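Local coordinates for DUF72 domain-containing protein (Thermotoga maritima, PDB 1VPQ) that is of unknown function but belongs to the DUF72 family, whose members are grouped with the TIM-barrel proteins, at residues Val179-Lys184 and Phe189-Ile194; Tyr220-Leu223 and Glu227-Lys230. One frame throughout, in Å; residues are numbered along the deposited sequence. Where two conformers were deposited one is given.

Contact 1 (Val179-Lys184 and Phe189-Ile194); sequences VVDEPK and FPYRPI. With SO4 (sulfate ion), chain D.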
ATOM      1  N   VAL A 179       2.039   7.091   5.309  1.00 33.00           N
ATOM      2  CA  VAL A 179       1.124   8.197   5.590  1.00 32.67           C
ATOM      3  C   VAL A 179      -0.265   7.762   5.131  1.00 32.30           C
ATOM      4  O   VAL A 179      -0.476   7.496   3.953  1.00 32.01           O
ATOM      5  CB  VAL A 179       1.517   9.492   4.857  1.00 32.58           C
ATOM      6  CG1 VAL A 179       0.512  10.607   5.169  1.00 32.57           C
ATOM      7  CG2 VAL A 179       2.940   9.919   5.220  1.00 32.35           C
ATOM      8  N   VAL A 180      -1.206   7.707   6.067  1.00 32.10           N
ATOM      9  CA  VAL A 180      -2.516   7.126   5.792  1.00 31.83           C
ATOM     10  C   VAL A 180      -3.631   8.161   5.871  1.00 32.05           C
ATOM     11  O   VAL A 180      -3.668   8.983   6.794  1.00 32.14           O
ATOM     12  CB  VAL A 180      -2.874   6.022   6.800  0.65 31.80           C
ATOM     13  CG1 VAL A 180      -4.211   5.372   6.442  0.65 32.15           C
ATOM     14  CG2 VAL A 180      -1.815   4.981   6.848  0.65 31.80           C
ATOM     15  N   ASP A 181      -4.542   8.105   4.899  1.00 31.81           N
ATOM     16  CA  ASP A 181      -5.847   8.727   5.054  1.00 31.79           C
ATOM     17  C   ASP A 181      -6.919   7.645   5.208  1.00 31.63           C
ATOM     18  O   ASP A 181      -7.117   6.807   4.325  1.00 31.45           O
ATOM     19  CB  ASP A 181      -6.197   9.675   3.910  1.00 31.70           C
ATOM     20  CG  ASP A 181      -7.347  10.598   4.274  1.00 31.59           C
ATOM     21  OD1 ASP A 181      -7.124  11.540   5.068  1.00 30.17           O
ATOM     22  OD2 ASP A 181      -8.478  10.359   3.797  1.00 31.07           O
ATOM     23  N   GLU A 182      -7.588   7.710   6.354  1.00 31.56           N
ATOM     24  CA  GLU A 182      -8.554   6.734   6.835  1.00 31.54           C
ATOM     25  C   GLU A 182      -9.762   7.505   7.330  1.00 31.00           C
ATOM     26  O   GLU A 182      -9.692   8.721   7.458  1.00 31.45           O
ATOM     27  CB  GLU A 182      -7.960   6.008   8.048  1.00 32.10           C
ATOM     28  CG  GLU A 182      -7.395   4.646   7.787  1.00 33.46           C
ATOM     29  CD  GLU A 182      -6.600   4.129   8.959  1.00 34.25           C
ATOM     30  OE1 GLU A 182      -6.988   4.376  10.116  1.00 36.26           O
ATOM     31  OE2 GLU A 182      -5.572   3.476   8.732  1.00 37.92           O
ATOM     32  N   PRO A 183     -10.864   6.803   7.664  1.00 30.21           N
ATOM     33  CA  PRO A 183     -11.989   7.467   8.334  1.00 29.68           C
ATOM     34  C   PRO A 183     -11.601   8.299   9.579  1.00 29.17           C
ATOM     35  O   PRO A 183     -10.631   7.976  10.287  1.00 28.96           O
ATOM     36  CB  PRO A 183     -12.896   6.296   8.712  1.00 29.76           C
ATOM     37  CG  PRO A 183     -12.612   5.262   7.702  1.00 29.71           C
ATOM     38  CD  PRO A 183     -11.143   5.379   7.416  1.00 30.12           C
ATOM     39  N   LYS A 184     -12.346   9.376   9.819  1.00 28.52           N
ATOM     40  CA  LYS A 184     -12.088  10.274  10.948  1.00 28.11           C
ATOM     41  C   LYS A 184     -12.955   9.834  12.119  1.00 27.63           C
ATOM     42  O   LYS A 184     -13.939  10.490  12.485  1.00 27.39           O
ATOM     43  CB  LYS A 184     -12.347  11.745  10.572  1.00 28.06           C
ATOM     44  CG  LYS A 184     -11.726  12.191   9.244  1.00 28.14           C
ATOM     45  CD  LYS A 184     -10.271  11.774   9.084  1.00 28.15           C
ATOM     46  CE  LYS A 184      -9.631  12.431   7.867  1.00 28.37           C
ATOM     47  NZ  LYS A 184      -8.206  12.027   7.709  1.00 28.66           N
ATOM     48  N   PHE A 189      -5.789   5.533  13.244  1.00 30.15           N
ATOM     49  CA  PHE A 189      -4.547   6.283  13.143  1.00 30.55           C
ATOM     50  C   PHE A 189      -4.782   7.518  12.270  1.00 30.86           C
ATOM     51  O   PHE A 189      -5.394   7.417  11.202  1.00 30.70           O
ATOM     52  CB  PHE A 189      -3.430   5.398  12.574  1.00 30.68           C
ATOM     53  CG  PHE A 189      -2.053   5.977  12.743  1.00 30.66           C
ATOM     54  CD1 PHE A 189      -1.527   6.827  11.790  1.00 31.05           C
ATOM     55  CD2 PHE A 189      -1.285   5.672  13.853  1.00 29.77           C
ATOM     56  CE1 PHE A 189      -0.255   7.375  11.943  1.00 31.14           C
ATOM     57  CE2 PHE A 189      -0.013   6.209  14.004  1.00 30.55           C
ATOM     58  CZ  PHE A 189       0.501   7.059  13.049  1.00 30.25           C
ATOM     59  N   PRO A 190      -4.313   8.696  12.728  1.00 31.33           N
ATOM     60  CA  PRO A 190      -4.556   9.937  11.984  1.00 31.64           C
ATOM     61  C   PRO A 190      -3.670  10.121  10.757  1.00 31.89           C
ATOM     62  O   PRO A 190      -2.777   9.318  10.493  1.00 32.20           O
ATOM     63  CB  PRO A 190      -4.242  11.020  13.014  1.00 31.62           C
ATOM     64  CG  PRO A 190      -3.201  10.414  13.873  1.00 31.67           C
ATOM     65  CD  PRO A 190      -3.551   8.950  13.965  1.00 31.20           C
ATOM     66  N   TYR A 191      -3.938  11.189  10.019  1.00 32.19           N
ATOM     67  CA  TYR A 191      -3.163  11.539   8.833  1.00 32.42           C
ATOM     68  C   TYR A 191      -1.966  12.330   9.290  1.00 31.92           C
ATOM     69  O   TYR A 191      -2.116  13.449   9.745  1.00 31.29           O
ATOM     70  CB  TYR A 191      -4.018  12.371   7.877  1.00 32.52           C
ATOM     71  CG  TYR A 191      -3.299  12.953   6.694  1.00 33.49           C
ATOM     72  CD1 TYR A 191      -3.100  12.204   5.543  1.00 34.32           C
ATOM     73  CD2 TYR A 191      -2.848  14.273   6.709  1.00 34.40           C
ATOM     74  CE1 TYR A 191      -2.443  12.745   4.443  1.00 35.07           C
ATOM     75  CE2 TYR A 191      -2.198  14.822   5.622  1.00 34.17           C
ATOM     76  CZ  TYR A 191      -2.000  14.057   4.489  1.00 34.82           C
ATOM     77  OH  TYR A 191      -1.355  14.593   3.399  1.00 35.85           O
ATOM     78  N   ARG A 192      -0.792  11.717   9.205  1.00 32.13           N
ATOM     79  CA  ARG A 192       0.473  12.369   9.583  1.00 32.31           C
ATOM     80  C   ARG A 192       1.422  12.440   8.385  1.00 32.36           C
ATOM     81  O   ARG A 192       2.065  11.449   8.050  1.00 32.70           O
ATOM     82  CB  ARG A 192       1.168  11.619  10.741  1.00 32.28           C
ATOM     83  CG  ARG A 192       0.524  11.709  12.130  1.00 32.24           C
ATOM     84  CD  ARG A 192      -0.396  12.898  12.252  1.00 33.51           C
ATOM     85  NE  ARG A 192      -0.687  13.336  13.607  1.00 32.93           N
ATOM     86  CZ  ARG A 192      -1.741  14.073  13.939  1.00 32.16           C
ATOM     87  NH1 ARG A 192      -2.642  14.422  13.026  1.00 32.47           N
ATOM     88  NH2 ARG A 192      -1.913  14.442  15.197  1.00 32.57           N
ATOM     89  N   PRO A 193       1.519  13.613   7.732  1.00 32.23           N
ATOM     90  CA  PRO A 193       2.371  13.696   6.557  1.00 31.96           C
ATOM     91  C   PRO A 193       3.824  13.907   6.986  1.00 31.79           C
ATOM     92  O   PRO A 193       4.307  15.037   7.075  1.00 31.66           O
ATOM     93  CB  PRO A 193       1.779  14.866   5.777  1.00 32.02           C
ATOM     94  CG  PRO A 193       1.120  15.729   6.798  1.00 32.34           C
ATOM     95  CD  PRO A 193       0.869  14.901   8.030  1.00 32.38           C
ATOM     96  N   ILE A 194       4.485  12.782   7.270  1.00 31.62           N
ATOM     97  CA  ILE A 194       5.812  12.739   7.890  1.00 31.47           C
ATOM     98  C   ILE A 194       6.688  11.724   7.168  1.00 31.24           C
ATOM     99  O   ILE A 194       6.195  10.689   6.689  1.00 30.05           O
ATOM    100  CB  ILE A 194       5.710  12.335   9.391  1.00 31.64           C
ATOM    101  CG1 ILE A 194       5.165  13.496  10.222  1.00 31.32           C
ATOM    102  CG2 ILE A 194       7.074  11.911   9.970  1.00 32.12           C
ATOM    103  CD1 ILE A 194       4.655  13.054  11.556  1.00 31.56           C
TER
HETATM  104  S   SO4 D 264      -6.501  14.013  10.783  0.50 35.56           S
HETATM  105  O1  SO4 D 264      -6.928  12.648  11.106  0.50 36.99           O
HETATM  106  O2  SO4 D 264      -5.647  14.569  11.839  0.50 36.86           O
HETATM  107  O3  SO4 D 264      -5.766  14.023   9.532  0.50 36.49           O
HETATM  108  O4  SO4 D 264      -7.673  14.847  10.596  0.50 36.43           O
HETATM  109  O   HOH W   1      -0.933   8.818   8.677  1.00 10.15           O
HETATM  110  O   HOH W   2      -5.974   8.891   8.629  1.00 19.43           O
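Phe-189 meets the 179-184 segment through its backbone: its N lies 3.5 Å from Glu-182 OE1, while its O accepts from a water that also donates to Val-180 O and, weakly, accepts from Glu-182 N. Next, Pro-190 sends its carbonyl to a second water, which donates to Pro-190 O (2.6 Å) and accepts from Val-180 N and Arg-192 N. Val-179 and Asp-181 pair by backbone bonds with strand 199-204 and the residue after it, in the parallel sheet of a TIM-barrel-like fold; 189-194 lies in the loop before strand 199-204, its end-to-end direction 142° from that of 179-184. Tyr-191 CA gives a CA-H...O contact of 3.3 Å to Val-180 O, which also lies at the ring edge, near its plane. With CG anti to the backbone N (chi1 172°), the ring reaches CG1 of Val-179, 3.7 Å from Tyr-191 CE1, and its OH bonds to Asp-235. Above the carboxylate plane of Asp-181, Lys-184 NZ bridges to OD1 at 2.9 Å; the other oxygen, OD2, is held by Arg-207 and Tyr-224. A sulfate, probably from the crystallisation liquor and doubtfully placed, receives at most weak bonds from Tyr-191 N. The carbonyl O of Arg-192 lies 3.3 Å from Val-179 CG2, and the CA of Pro-193, centre of an inverse gamma turn, lies 3.9 Å from Val-179 CG1.

Contact 2 (Tyr220-Leu223 and Glu227-Lys230); sequences YDYL and EELK. With SO4 (sulfate ion), chain B.
Tyr-222 and Glu-228 meet through their polar ends, joining the 220-223 loop to the first turn of helix 226-240. From CB, the tyrosine side chain leaves with CG anti to the backbone N (chi1 -170°), a torsion that sends the ring toward the helix. On one side of the ring end, CE2 and CZ of Tyr-222 each lie 3.7 Å from Glu-228 OE2, which sits at the ring edge, near its plane. At the tip, the Tyr-222 OH donates to Glu-228 OE2 over 3.0 Å. That oxygen is met on its syn side, 19° out of the carboxylate plane, and the ring and carboxylate planes are 55° apart. Glu-228 comes from the opposite direction on a chain extended beyond CG. Its OE2 also accepts from Ser-225 N, as in one half of a capping box with Ser-225 at the N-cap position, and OE1 forms a salt bridge with Arg-207. Loop residues thus meet the carboxylate, and the arginine would probably favour its ionised form. Farther back, Tyr-220 OH approaches a sulfate, probably from the crystallisation liquor, at a doubtfully short distance; Lys-84, Arg-157 and Arg-203 also hold this ion. The small interface, 85 Å² in all, lies at the surface: Tyr-222 packs edge-to-face with Tyr-224, Leu-223 touches helix 257-270, and Leu-229 of helix 226-240 meets Gln-264 and Met-268 of helix 257-270.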
ATOM      1  N   TYR A 220     -14.714   0.084   2.180  1.00 36.58           N
ATOM      2  CA  TYR A 220     -13.960   1.016   1.331  1.00 35.52           C
ATOM      3  C   TYR A 220     -14.843   1.741   0.304  1.00 34.66           C
ATOM      4  O   TYR A 220     -14.333   2.379  -0.618  1.00 34.33           O
ATOM      5  CB  TYR A 220     -12.827   0.280   0.617  1.00 35.38           C
ATOM      6  CG  TYR A 220     -11.864  -0.413   1.551  1.00 35.16           C
ATOM      7  CD1 TYR A 220     -10.809   0.284   2.151  1.00 35.25           C
ATOM      8  CD2 TYR A 220     -11.994  -1.771   1.830  1.00 34.99           C
ATOM      9  CE1 TYR A 220      -9.918  -0.362   3.013  1.00 34.99           C
ATOM     10  CE2 TYR A 220     -11.115  -2.425   2.688  1.00 35.28           C
ATOM     11  CZ  TYR A 220     -10.080  -1.718   3.280  1.00 35.26           C
ATOM     12  OH  TYR A 220      -9.217  -2.376   4.133  1.00 35.14           O
ATOM     13  N   ASP A 221     -16.162   1.660   0.471  1.00 33.59           N
ATOM     14  CA  ASP A 221     -17.080   2.411  -0.383  1.00 32.83           C
ATOM     15  C   ASP A 221     -17.008   3.902  -0.045  1.00 32.21           C
ATOM     16  O   ASP A 221     -17.674   4.387   0.875  1.00 31.31           O
ATOM     17  CB  ASP A 221     -18.514   1.894  -0.251  1.00 32.87           C
ATOM     18  CG  ASP A 221     -19.477   2.616  -1.164  1.00 32.91           C
ATOM     19  OD1 ASP A 221     -19.023   3.350  -2.069  1.00 33.04           O
ATOM     20  OD2 ASP A 221     -20.699   2.444  -0.980  1.00 34.63           O
ATOM     21  N   TYR A 222     -16.169   4.609  -0.796  1.00 31.82           N
ATOM     22  CA  TYR A 222     -15.988   6.047  -0.630  1.00 31.44           C
ATOM     23  C   TYR A 222     -15.350   6.628  -1.881  1.00 31.28           C
ATOM     24  O   TYR A 222     -14.522   5.977  -2.510  1.00 31.36           O
ATOM     25  CB  TYR A 222     -15.108   6.333   0.576  1.00 31.35           C
ATOM     26  CG  TYR A 222     -15.053   7.790   0.958  1.00 31.08           C
ATOM     27  CD1 TYR A 222     -15.999   8.334   1.810  1.00 30.56           C
ATOM     28  CD2 TYR A 222     -14.041   8.616   0.490  1.00 30.75           C
ATOM     29  CE1 TYR A 222     -15.960   9.673   2.170  1.00 31.20           C
ATOM     30  CE2 TYR A 222     -13.986   9.969   0.847  1.00 31.01           C
ATOM     31  CZ  TYR A 222     -14.947  10.486   1.690  1.00 31.18           C
ATOM     32  OH  TYR A 222     -14.915  11.807   2.060  1.00 30.85           O
ATOM     33  N   LEU A 223     -15.757   7.843  -2.242  1.00 30.99           N
ATOM     34  CA  LEU A 223     -15.191   8.562  -3.381  1.00 30.63           C
ATOM     35  C   LEU A 223     -14.740   9.942  -2.922  1.00 30.68           C
ATOM     36  O   LEU A 223     -15.571  10.814  -2.654  1.00 30.66           O
ATOM     37  CB  LEU A 223     -16.219   8.695  -4.516  1.00 30.67           C
ATOM     38  CG  LEU A 223     -15.730   9.344  -5.827  1.00 30.00           C
ATOM     39  CD1 LEU A 223     -14.818   8.417  -6.619  1.00 29.49           C
ATOM     40  CD2 LEU A 223     -16.899   9.770  -6.681  1.00 29.11           C
ATOM     41  N   GLU A 227     -11.929  18.539  -3.803  1.00 33.40           N
ATOM     42  CA  GLU A 227     -11.416  19.426  -2.754  1.00 33.99           C
ATOM     43  C   GLU A 227     -10.443  18.692  -1.826  1.00 33.68           C
ATOM     44  O   GLU A 227      -9.359  19.201  -1.523  1.00 33.45           O
ATOM     45  CB  GLU A 227     -12.564  20.010  -1.923  1.00 34.43           C
ATOM     46  CG  GLU A 227     -13.596  20.819  -2.719  1.00 36.83           C
ATOM     47  CD  GLU A 227     -13.138  22.251  -3.042  1.00 40.37           C
ATOM     48  OE1 GLU A 227     -12.025  22.425  -3.609  1.00 41.83           O
ATOM     49  OE2 GLU A 227     -13.910  23.203  -2.744  1.00 42.07           O
ATOM     50  N   GLU A 228     -10.835  17.500  -1.378  1.00 33.33           N
ATOM     51  CA  GLU A 228      -9.982  16.713  -0.481  1.00 33.29           C
ATOM     52  C   GLU A 228      -8.775  16.094  -1.194  1.00 32.92           C
ATOM     53  O   GLU A 228      -7.696  16.033  -0.617  1.00 32.95           O
ATOM     54  CB  GLU A 228     -10.768  15.681   0.350  1.00 33.39           C
ATOM     55  CG  GLU A 228     -11.707  14.770  -0.403  1.00 34.24           C
ATOM     56  CD  GLU A 228     -12.807  14.158   0.490  1.00 35.24           C
ATOM     57  OE1 GLU A 228     -12.759  14.325   1.726  1.00 37.14           O
ATOM     58  OE2 GLU A 228     -13.729  13.505  -0.049  1.00 34.26           O
ATOM     59  N   LEU A 229      -8.936  15.687  -2.451  1.00 32.46           N
ATOM     60  CA  LEU A 229      -7.789  15.238  -3.256  1.00 32.08           C
ATOM     61  C   LEU A 229      -6.718  16.329  -3.375  1.00 31.73           C
ATOM     62  O   LEU A 229      -5.531  16.049  -3.276  1.00 31.45           O
ATOM     63  CB  LEU A 229      -8.232  14.801  -4.647  1.00 31.80           C
ATOM     64  CG  LEU A 229      -9.124  13.562  -4.693  1.00 32.06           C
ATOM     65  CD1 LEU A 229      -9.767  13.449  -6.056  1.00 31.99           C
ATOM     66  CD2 LEU A 229      -8.351  12.289  -4.341  1.00 31.69           C
ATOM     67  N   LYS A 230      -7.158  17.566  -3.585  1.00 31.70           N
ATOM     68  CA  LYS A 230      -6.261  18.719  -3.658  1.00 31.79           C
ATOM     69  C   LYS A 230      -5.464  18.927  -2.371  1.00 31.96           C
ATOM     70  O   LYS A 230      -4.262  19.192  -2.424  1.00 32.31           O
ATOM     71  CB  LYS A 230      -7.051  19.991  -3.986  1.00 31.76           C
TER
HETATM   72  S   SO4 B 262      -5.883  -2.329   4.184  1.00 49.31           S
HETATM   73  O1  SO4 B 262      -5.063  -1.539   5.099  1.00 50.28           O
HETATM   74  O2  SO4 B 262      -6.398  -3.514   4.859  1.00 50.49           O
HETATM   75  O3  SO4 B 262      -6.995  -1.501   3.743  1.00 49.70           O
HETATM   76  O4  SO4 B 262      -5.064  -2.765   3.058  1.00 49.48           O

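How the contacts relate
Along the chain the two contacts come in series, neither nested nor crossed. Contact 1 closes the loop that leaves strand 176-181, bringing it back past the strand it came from before strand 199-204 begins. Contact 2 follows that strand and closes the end of the long loop onto helix 226-240, with three residues between its segments. Their centres are 13 Å apart and their nearest atoms about 6 Å, without touching. Arg-207 links them, reaching Asp-181 of contact 1 and Glu-228 of contact 2, and helix 226-240 serves both, carrying Glu-228 as well as Leu-232, which touches the side chains of Asp-181 and Tyr-191.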